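Local coordinates for protein SSD1 (Saccharomyces cerevisiae S288C, PDB 7AM1) that binds the untranslated regions of mRNAs and represses their translation, as a non-enzymatic member of the RNase II family, at residues T313-D316 with S317-R320; L716-C719 with K720-D724; K838-D842 with L843-V847. All blocks are in the same frame, centred on the assembly; numbering follows the deposited sequence.

Contact 1. Residues T313-D316 with S317-R320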
ATOM      1  N   THR A 313      -9.057  -1.504  20.136  1.00 49.82           N
ATOM      2  CA  THR A 313      -7.704  -1.010  20.361  1.00 45.98           C
ATOM      3  C   THR A 313      -6.809  -1.308  19.166  1.00 41.85           C
ATOM      4  O   THR A 313      -5.958  -0.489  18.799  1.00 40.55           O
ATOM      5  CB  THR A 313      -7.118  -1.639  21.628  1.00 47.06           C
ATOM      6  OG1 THR A 313      -7.938  -1.307  22.756  1.00 48.87           O
ATOM      7  CG2 THR A 313      -5.697  -1.142  21.872  1.00 46.05           C
ATOM      8  N   GLU A 314      -6.988  -2.477  18.543  1.00 42.44           N
ATOM      9  CA  GLU A 314      -6.195  -2.822  17.369  1.00 43.63           C
ATOM     10  C   GLU A 314      -6.343  -1.771  16.277  1.00 42.56           C
ATOM     11  O   GLU A 314      -5.353  -1.369  15.652  1.00 40.28           O
ATOM     12  CB  GLU A 314      -6.611  -4.199  16.851  1.00 47.73           C
ATOM     13  CG  GLU A 314      -6.129  -5.359  17.715  1.00 51.08           C
ATOM     14  CD  GLU A 314      -6.692  -6.700  17.271  1.00 54.38           C
ATOM     15  OE1 GLU A 314      -7.794  -6.720  16.677  1.00 55.35           O
ATOM     16  OE2 GLU A 314      -6.037  -7.735  17.525  1.00 55.59           O
ATOM     17  N   ILE A 315      -7.572  -1.306  16.037  1.00 42.74           N
ATOM     18  CA  ILE A 315      -7.802  -0.311  14.996  1.00 43.02           C
ATOM     19  C   ILE A 315      -7.312   1.058  15.452  1.00 42.12           C
ATOM     20  O   ILE A 315      -6.674   1.792  14.687  1.00 40.72           O
ATOM     21  CB  ILE A 315      -9.291  -0.270  14.610  1.00 44.40           C
ATOM     22  CG1 ILE A 315      -9.761  -1.651  14.154  1.00 46.05           C
ATOM     23  CG2 ILE A 315      -9.530   0.788  13.525  1.00 44.79           C
ATOM     24  CD1 ILE A 315      -8.979  -2.225  12.988  1.00 46.19           C
ATOM     25  N   ASP A 316      -7.618   1.431  16.696  1.00 45.29           N
ATOM     26  CA  ASP A 316      -7.114   2.689  17.235  1.00 46.99           C
ATOM     27  C   ASP A 316      -5.594   2.747  17.142  1.00 44.32           C
ATOM     28  O   ASP A 316      -5.022   3.790  16.805  1.00 43.48           O
ATOM     29  CB  ASP A 316      -7.580   2.846  18.683  1.00 52.86           C
ATOM     30  CG  ASP A 316      -7.444   4.264  19.196  1.00 59.24           C
ATOM     31  OD1 ASP A 316      -7.009   5.144  18.427  1.00 61.08           O
ATOM     32  OD2 ASP A 316      -7.778   4.497  20.378  1.00 62.70           O
ATOM     33  N   SER A 317      -4.927   1.622  17.411  1.00 43.93           N
ATOM     34  CA  SER A 317      -3.468   1.586  17.368  1.00 43.44           C
ATOM     35  C   SER A 317      -2.951   1.763  15.947  1.00 40.61           C
ATOM     36  O   SER A 317      -1.939   2.439  15.727  1.00 39.59           O
ATOM     37  CB  SER A 317      -2.964   0.269  17.955  1.00 45.87           C
ATOM     38  OG  SER A 317      -1.575   0.116  17.733  1.00 46.57           O
ATOM     39  N   ILE A 318      -3.627   1.155  14.969  1.00 38.06           N
ATOM     40  CA  ILE A 318      -3.249   1.350  13.574  1.00 36.67           C
ATOM     41  C   ILE A 318      -3.374   2.818  13.194  1.00 36.64           C
ATOM     42  O   ILE A 318      -2.494   3.379  12.530  1.00 36.22           O
ATOM     43  CB  ILE A 318      -4.102   0.454  12.653  1.00 36.80           C
ATOM     44  CG1 ILE A 318      -3.685  -1.008  12.829  1.00 36.87           C
ATOM     45  CG2 ILE A 318      -3.981   0.914  11.188  1.00 36.43           C
ATOM     46  CD1 ILE A 318      -4.630  -2.005  12.212  1.00 37.34           C
ATOM     47  N   LEU A 319      -4.461   3.466  13.615  1.00 39.34           N
ATOM     48  CA  LEU A 319      -4.664   4.870  13.275  1.00 40.90           C
ATOM     49  C   LEU A 319      -3.597   5.752  13.915  1.00 39.94           C
ATOM     50  O   LEU A 319      -3.004   6.608  13.246  1.00 39.45           O
ATOM     51  CB  LEU A 319      -6.065   5.316  13.696  1.00 42.81           C
ATOM     52  CG  LEU A 319      -7.222   4.817  12.826  1.00 43.24           C
ATOM     53  CD1 LEU A 319      -8.553   5.099  13.499  1.00 44.01           C
ATOM     54  CD2 LEU A 319      -7.183   5.457  11.444  1.00 43.49           C
ATOM     55  N   ARG A 320      -3.346   5.563  15.217  1.00 39.23           N
ATOM     56  CA  ARG A 320      -2.367   6.392  15.915  1.00 41.01           C
ATOM     57  C   ARG A 320      -0.962   6.168  15.375  1.00 39.56           C
ATOM     58  O   ARG A 320      -0.181   7.117  15.238  1.00 37.91           O
ATOM     59  CB  ARG A 320      -2.360   6.096  17.413  1.00 45.00           C
ATOM     60  CG  ARG A 320      -3.658   6.223  18.172  1.00 51.42           C
ATOM     61  CD  ARG A 320      -4.075   7.653  18.380  1.00 58.36           C
ATOM     62  NE  ARG A 320      -5.431   7.708  18.916  1.00 64.42           N
ATOM     63  CZ  ARG A 320      -5.721   7.587  20.210  1.00 68.95           C
ATOM     64  NH1 ARG A 320      -4.749   7.423  21.099  1.00 70.04           N
ATOM     65  NH2 ARG A 320      -6.977   7.642  20.623  1.00 71.37           N
TER
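Asp316 and Arg320 form a salt bridge between successive turns of helix 311-321, the helix that follows strand 298-307 in cold-shock domain 2. Asp316 OD1 lies 3.1 Å from Arg320 NE. The bond rests on charge alone, because the oxygen sits well out of the guanidinium plane and no N-H points at it. The carboxylate stands over one face of the guanidinium, offset toward its rim, with the two planes 85° apart. Asp316 OD2 is 3.3 Å from Arg320 NH2. Torsions on both sides set up this approach. Asp316 carries CG anti to its own N (chi1 -164°). With CG beside its own backbone N (chi1 -56°), Arg320 brings CG to 3.1 Å from Asp316 O; the bend at chi2 then turns the guanidinium toward the carboxylate.

The backbone is regular. Ser317 N bonds to Thr313 O at 2.7 Å, Ile318 N to Glu314 O at 3.1 Å, Leu319 N to Ile315 O at 3.0 Å and Arg320 N to Asp316 O at 2.9 Å. The side chains on the apolar side touch more loosely. Ile315 CD1 meets Ile318 CD1, and Ile315 CG2 meets Leu319 CD1.

The helix has two differently covered sides. Thr313, Ser317 and Arg320 rest on Leu305 of strand 298-307. Ile315 and Ile318 face helix 689-725, and a bound pentaethylene glycol lies near Ile315. This is the i to i+4 pattern of an alpha-helix, with a salt bridge at the same i to i+4 spacing, on a helix packed against the antiparallel beta-sheet of an OB-fold cold-shock domain.

Contact 2. Residues L716-C719 with K720-D724; sequences LLLC and KTIND
Leu717 and Thr721 are joined twice in one turn of the long alpha-helix 689-725. The hydrogen bonds between residues 716-719 and 720-724 follow its i to i+4 spacing.

Backbone bonds come first. Lys720 N reaches Leu716 O at 3.2 Å, Ile722 N reaches Leu718 O at 2.8 Å, and Asn723 N reaches Cys719 O at 3.0 Å.

Apolar contact is carried by Leu718 and Ile722. The CD1 end of Ile722 lies across the Leu718 branch point, with CD1 3.8 Å from Leu718 CG. Ile722 CG1 stands beside its own backbone N (chi1 -75°), so the chain runs back toward the preceding turn. On that flank Cys719 and Ile722 pack on Leu904 of strand 903-908.

Charged and polar ends find partners elsewhere. Lys720 NZ passes Leu717 CD1 at 3.8 Å on its way to a salt bridge with Glu839. Asn723 gives its ND2 to the backbone oxygen of Ala895. Asp724 is hydrogen-bonded to Ser833.

The Thr721 hydroxyl folds back on the preceding turn. With chi1 at -62°, OG1 sits beside the backbone N and faces Leu717 O. Leu717 O therefore takes two hydrogen bonds, from Thr721 N at 2.9 Å and from Thr721 OG1 at 2.9 Å, which arrive from opposite faces of the carbonyl plane.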
ATOM      1  N   LEU A 716      -4.976  -7.324   9.238  1.00 34.47           N
ATOM      2  CA  LEU A 716      -5.512  -7.748  10.524  1.00 37.55           C
ATOM      3  C   LEU A 716      -6.760  -8.600  10.335  1.00 37.34           C
ATOM      4  O   LEU A 716      -6.862  -9.702  10.885  1.00 35.12           O
ATOM      5  CB  LEU A 716      -5.802  -6.510  11.372  1.00 39.76           C
ATOM      6  CG  LEU A 716      -6.370  -6.667  12.775  1.00 42.13           C
ATOM      7  CD1 LEU A 716      -5.361  -7.389  13.671  1.00 42.79           C
ATOM      8  CD2 LEU A 716      -6.728  -5.298  13.344  1.00 42.91           C
ATOM      9  N   LEU A 717      -7.722  -8.106   9.552  1.00 36.70           N
ATOM     10  CA  LEU A 717      -8.961  -8.845   9.347  1.00 36.62           C
ATOM     11  C   LEU A 717      -8.734 -10.115   8.542  1.00 36.84           C
ATOM     12  O   LEU A 717      -9.421 -11.119   8.766  1.00 37.98           O
ATOM     13  CB  LEU A 717      -9.983  -7.953   8.649  1.00 36.08           C
ATOM     14  CG  LEU A 717     -11.388  -8.517   8.460  1.00 36.66           C
ATOM     15  CD1 LEU A 717     -11.956  -9.026   9.774  1.00 38.25           C
ATOM     16  CD2 LEU A 717     -12.294  -7.451   7.846  1.00 36.40           C
ATOM     17  N   LEU A 718      -7.776 -10.095   7.612  1.00 36.07           N
ATOM     18  CA  LEU A 718      -7.471 -11.290   6.832  1.00 34.64           C
ATOM     19  C   LEU A 718      -6.885 -12.389   7.710  1.00 33.97           C
ATOM     20  O   LEU A 718      -7.216 -13.569   7.543  1.00 34.02           O
ATOM     21  CB  LEU A 718      -6.502 -10.941   5.703  1.00 36.21           C
ATOM     22  CG  LEU A 718      -6.077 -12.127   4.839  1.00 39.27           C
ATOM     23  CD1 LEU A 718      -7.283 -12.779   4.186  1.00 40.18           C
ATOM     24  CD2 LEU A 718      -5.067 -11.687   3.796  1.00 40.73           C
ATOM     25  N   CYS A 719      -6.005 -12.023   8.643  1.00 34.09           N
ATOM     26  CA  CYS A 719      -5.442 -13.014   9.552  1.00 34.85           C
ATOM     27  C   CYS A 719      -6.530 -13.640  10.412  1.00 33.49           C
ATOM     28  O   CYS A 719      -6.539 -14.856  10.634  1.00 35.19           O
ATOM     29  CB  CYS A 719      -4.370 -12.369  10.428  1.00 34.50           C
ATOM     30  SG  CYS A 719      -2.839 -12.023   9.565  1.00 36.93           S
ATOM     31  N   LYS A 720      -7.453 -12.820  10.914  1.00 35.30           N
ATOM     32  CA  LYS A 720      -8.592 -13.337  11.663  1.00 38.97           C
ATOM     33  C   LYS A 720      -9.434 -14.281  10.814  1.00 37.79           C
ATOM     34  O   LYS A 720      -9.920 -15.308  11.308  1.00 37.62           O
ATOM     35  CB  LYS A 720      -9.426 -12.161  12.162  1.00 45.23           C
ATOM     36  CG  LYS A 720     -10.672 -12.526  12.930  1.00 51.27           C
ATOM     37  CD  LYS A 720     -11.282 -11.258  13.511  1.00 56.61           C
ATOM     38  CE  LYS A 720     -12.796 -11.324  13.586  1.00 61.36           C
ATOM     39  NZ  LYS A 720     -13.403 -10.026  13.171  1.00 63.67           N
ATOM     40  N   THR A 721      -9.619 -13.945   9.534  1.00 33.39           N
ATOM     41  CA  THR A 721     -10.417 -14.776   8.638  1.00 33.79           C
ATOM     42  C   THR A 721      -9.702 -16.087   8.334  1.00 35.77           C
ATOM     43  O   THR A 721     -10.319 -17.160   8.342  1.00 35.26           O
ATOM     44  CB  THR A 721     -10.709 -14.006   7.346  1.00 32.83           C
ATOM     45  OG1 THR A 721     -11.473 -12.825   7.632  1.00 33.30           O
ATOM     46  CG2 THR A 721     -11.484 -14.863   6.380  1.00 32.64           C
ATOM     47  N   ILE A 722      -8.394 -16.020   8.086  1.00 39.00           N
ATOM     48  CA  ILE A 722      -7.624 -17.231   7.830  1.00 41.89           C
ATOM     49  C   ILE A 722      -7.720 -18.182   9.017  1.00 43.48           C
ATOM     50  O   ILE A 722      -7.820 -19.404   8.848  1.00 44.45           O
ATOM     51  CB  ILE A 722      -6.164 -16.867   7.507  1.00 42.31           C
ATOM     52  CG1 ILE A 722      -6.065 -16.292   6.093  1.00 41.81           C
ATOM     53  CG2 ILE A 722      -5.269 -18.085   7.668  1.00 43.59           C
ATOM     54  CD1 ILE A 722      -4.753 -15.586   5.795  1.00 40.68           C
ATOM     55  N   ASN A 723      -7.674 -17.647  10.236  1.00 44.65           N
ATOM     56  CA  ASN A 723      -7.711 -18.511  11.411  1.00 44.77           C
ATOM     57  C   ASN A 723      -9.116 -19.025  11.699  1.00 45.26           C
ATOM     58  O   ASN A 723      -9.276 -20.114  12.262  1.00 45.14           O
ATOM     59  CB  ASN A 723      -7.169 -17.773  12.632  1.00 45.04           C
ATOM     60  CG  ASN A 723      -5.659 -17.658  12.615  1.00 44.65           C
ATOM     61  OD1 ASN A 723      -4.978 -18.351  11.857  1.00 44.57           O
ATOM     62  ND2 ASN A 723      -5.124 -16.795  13.467  1.00 44.80           N
ATOM     63  N   ASP A 724     -10.139 -18.248  11.346  1.00 42.96           N
ATOM     64  CA  ASP A 724     -11.511 -18.713  11.506  1.00 44.42           C
ATOM     65  C   ASP A 724     -11.835 -19.798  10.491  1.00 43.85           C
ATOM     66  O   ASP A 724     -12.540 -20.762  10.809  1.00 44.46           O
ATOM     67  CB  ASP A 724     -12.466 -17.525  11.374  1.00 47.17           C
ATOM     68  CG  ASP A 724     -13.928 -17.920  11.490  1.00 50.32           C
ATOM     69  OD1 ASP A 724     -14.424 -18.657  10.610  1.00 51.13           O
ATOM     70  OD2 ASP A 724     -14.589 -17.471  12.451  1.00 51.66           O
TER

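Contact 3. Residues K838-D842 with L843-V847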
ATOM      1  N   LYS A 838     -21.281 -13.303   9.051  1.00 55.14           N
ATOM      2  CA  LYS A 838     -22.162 -12.153   9.226  1.00 58.07           C
ATOM      3  C   LYS A 838     -21.362 -10.855   9.267  1.00 56.27           C
ATOM      4  O   LYS A 838     -21.753  -9.855   8.651  1.00 57.61           O
ATOM      5  CB  LYS A 838     -22.986 -12.323  10.504  1.00 62.08           C
ATOM      6  CG  LYS A 838     -23.958 -11.185  10.796  1.00 65.21           C
ATOM      7  CD  LYS A 838     -24.994 -11.031   9.692  1.00 67.33           C
ATOM      8  N   GLU A 839     -20.235 -10.855   9.980  1.00 53.01           N
ATOM      9  CA  GLU A 839     -19.419  -9.651  10.083  1.00 51.43           C
ATOM     10  C   GLU A 839     -18.949  -9.195   8.709  1.00 45.98           C
ATOM     11  O   GLU A 839     -19.095  -8.023   8.346  1.00 44.87           O
ATOM     12  CB  GLU A 839     -18.225  -9.910  11.003  1.00 55.42           C
ATOM     13  CG  GLU A 839     -17.375  -8.681  11.299  1.00 59.65           C
ATOM     14  CD  GLU A 839     -16.206  -8.996  12.217  1.00 63.40           C
ATOM     15  OE1 GLU A 839     -15.079  -8.538  11.935  1.00 64.17           O
ATOM     16  OE2 GLU A 839     -16.413  -9.709  13.223  1.00 65.40           O
ATOM     17  N   LEU A 840     -18.380 -10.115   7.926  1.00 42.93           N
ATOM     18  CA  LEU A 840     -17.887  -9.758   6.601  1.00 42.75           C
ATOM     19  C   LEU A 840     -19.020  -9.289   5.699  1.00 44.71           C
ATOM     20  O   LEU A 840     -18.846  -8.355   4.907  1.00 43.91           O
ATOM     21  CB  LEU A 840     -17.165 -10.951   5.979  1.00 42.53           C
ATOM     22  CG  LEU A 840     -15.960 -11.471   6.768  1.00 42.75           C
ATOM     23  CD1 LEU A 840     -15.257 -12.570   5.990  1.00 43.26           C
ATOM     24  CD2 LEU A 840     -14.994 -10.342   7.090  1.00 42.32           C
ATOM     25  N   SER A 841     -20.184  -9.935   5.795  1.00 49.13           N
ATOM     26  CA  SER A 841     -21.334  -9.523   5.000  1.00 51.83           C
ATOM     27  C   SER A 841     -21.735  -8.092   5.337  1.00 51.55           C
ATOM     28  O   SER A 841     -21.973  -7.272   4.442  1.00 51.32           O
ATOM     29  CB  SER A 841     -22.496 -10.491   5.233  1.00 55.25           C
ATOM     30  OG  SER A 841     -23.660 -10.076   4.542  1.00 58.23           O
ATOM     31  N   ASP A 842     -21.809  -7.772   6.633  1.00 51.89           N
ATOM     32  CA  ASP A 842     -22.136  -6.411   7.046  1.00 52.84           C
ATOM     33  C   ASP A 842     -21.132  -5.411   6.485  1.00 51.14           C
ATOM     34  O   ASP A 842     -21.509  -4.320   6.044  1.00 53.18           O
ATOM     35  CB  ASP A 842     -22.179  -6.324   8.571  1.00 54.81           C
ATOM     36  CG  ASP A 842     -23.302  -7.143   9.174  1.00 58.77           C
ATOM     37  OD1 ASP A 842     -24.330  -7.352   8.494  1.00 60.82           O
ATOM     38  OD2 ASP A 842     -23.152  -7.585  10.333  1.00 60.08           O
ATOM     39  N   LEU A 843     -19.848  -5.764   6.497  1.00 47.16           N
ATOM     40  CA  LEU A 843     -18.810  -4.924   5.913  1.00 45.88           C
ATOM     41  C   LEU A 843     -18.746  -5.032   4.395  1.00 45.36           C
ATOM     42  O   LEU A 843     -17.891  -4.384   3.779  1.00 44.00           O
ATOM     43  CB  LEU A 843     -17.453  -5.295   6.514  1.00 46.81           C
ATOM     44  CG  LEU A 843     -17.359  -5.170   8.037  1.00 49.42           C
ATOM     45  CD1 LEU A 843     -16.031  -5.703   8.553  1.00 50.04           C
ATOM     46  CD2 LEU A 843     -17.553  -3.727   8.467  1.00 50.66           C
ATOM     47  N   HIS A 844     -19.618  -5.831   3.780  1.00 47.36           N
ATOM     48  CA  HIS A 844     -19.621  -6.018   2.330  1.00 51.83           C
ATOM     49  C   HIS A 844     -18.263  -6.521   1.843  1.00 48.54           C
ATOM     50  O   HIS A 844     -17.709  -6.035   0.854  1.00 49.10           O
ATOM     51  CB  HIS A 844     -20.030  -4.732   1.607  1.00 60.16           C
ATOM     52  CG  HIS A 844     -21.412  -4.268   1.947  1.00 68.95           C
ATOM     53  ND1 HIS A 844     -21.682  -3.451   3.023  1.00 71.30           N
ATOM     54  CD2 HIS A 844     -22.607  -4.522   1.360  1.00 72.45           C
ATOM     55  CE1 HIS A 844     -22.981  -3.215   3.081  1.00 73.21           C
ATOM     56  NE2 HIS A 844     -23.564  -3.853   2.082  1.00 73.45           N
ATOM     57  N   LEU A 845     -17.727  -7.503   2.559  1.00 46.19           N
ATOM     58  CA  LEU A 845     -16.488  -8.172   2.195  1.00 44.65           C
ATOM     59  C   LEU A 845     -16.795  -9.589   1.725  1.00 47.83           C
ATOM     60  O   LEU A 845     -17.873 -10.130   1.982  1.00 50.44           O
ATOM     61  CB  LEU A 845     -15.520  -8.203   3.380  1.00 41.22           C
ATOM     62  CG  LEU A 845     -15.149  -6.845   3.979  1.00 40.47           C
ATOM     63  CD1 LEU A 845     -14.420  -7.037   5.305  1.00 41.07           C
ATOM     64  CD2 LEU A 845     -14.294  -6.053   3.016  1.00 38.32           C
ATOM     65  N   THR A 846     -15.826 -10.195   1.042  1.00 47.91           N
ATOM     66  CA  THR A 846     -15.983 -11.524   0.458  1.00 48.83           C
ATOM     67  C   THR A 846     -14.991 -12.491   1.088  1.00 46.97           C
ATOM     68  O   THR A 846     -13.800 -12.181   1.203  1.00 44.49           O
ATOM     69  CB  THR A 846     -15.785 -11.474  -1.060  1.00 50.93           C
ATOM     70  OG1 THR A 846     -16.798 -10.647  -1.642  1.00 52.16           O
ATOM     71  CG2 THR A 846     -15.870 -12.868  -1.671  1.00 52.82           C
ATOM     72  N   VAL A 847     -15.484 -13.661   1.487  1.00 47.71           N
ATOM     73  CA  VAL A 847     -14.622 -14.679   2.100  1.00 48.51           C
ATOM     74  C   VAL A 847     -13.598 -15.152   1.075  1.00 44.72           C
ATOM     75  O   VAL A 847     -13.968 -15.439  -0.080  1.00 44.59           O
ATOM     76  CB  VAL A 847     -15.464 -15.865   2.609  1.00 54.77           C
ATOM     77  CG1 VAL A 847     -14.570 -16.888   3.308  1.00 55.72           C
ATOM     78  CG2 VAL A 847     -16.576 -15.393   3.543  1.00 57.56           C
TER
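Leu840 and Leu845 meet where helix 834-842 ends, and the backbone between them forms a Schellman motif. His844 is the first residue to leave the helical conformation, and its phi is positive. Leu845 N bonds back to Leu840 O at 2.7 Å, and the bond is almost straight at 174°. His844 N bonds to Ser841 O at 2.8 Å. Here the donor comes in well above the plane of the carbonyl, tilted 70° from it, away from the usual lone-pair direction. Asp842 N reaches Lys838 O, and Leu843 N reaches Glu839 O at 3.0 Å. The carbonyls of Glu839, Leu840 and Ser841 are thus all satisfied. Leu843 O and His844 O each take a weak hydrogen bond from Lys534 NZ. The Glu839 carboxylate is held by a salt bridge to Lys720.

Apolar side chains meet across the same turn. Leu840 CG stands beside its own backbone N (chi1 -60°), and both methyls find partners. Leu840 CD2 touches Leu845 CD1 at 3.8 Å, with the side chains at about a right angle. Leu840 CD1 meets Val847 CG2 at 4.0 Å, again crosswise. Such an apolar pair across the two ends of the 6-to-1 bond is classic for a Schellman motif. The His844 ring has one face toward Ser841 O, which is 3.9 Å above its plane, offset toward the ring's rim.

Leu840 is buried and touches Ile832 as well as Leu717 and Thr721 of helix 689-725. Leu845 reaches Leu717 and Pro423, so helix 834-842 and the start of the following loop both lie against helix 689-725.

In the fold
The three contacts follow one another along the chain. None nests in or crosses another, and each is local, so none closes a long loop. Contact 1 lies in helix 311-321 of cold-shock domain 2, contact 2 near the end of helix 689-725, and contact 3 where helix 834-842 gives way to a loop. Contact 2 touches both of the others. Leu716 CD2 packs on Glu314 CB and Ile315 CD1 of contact 1. Lys720 NZ forms a salt bridge with Glu839 OE1 of contact 3, at 2.6 Å. Contacts 1 and 3 stay about 9 Å apart at their nearest atoms. Helix 689-725 therefore bridges the two, joining cold-shock domain 2 to helix 834-842.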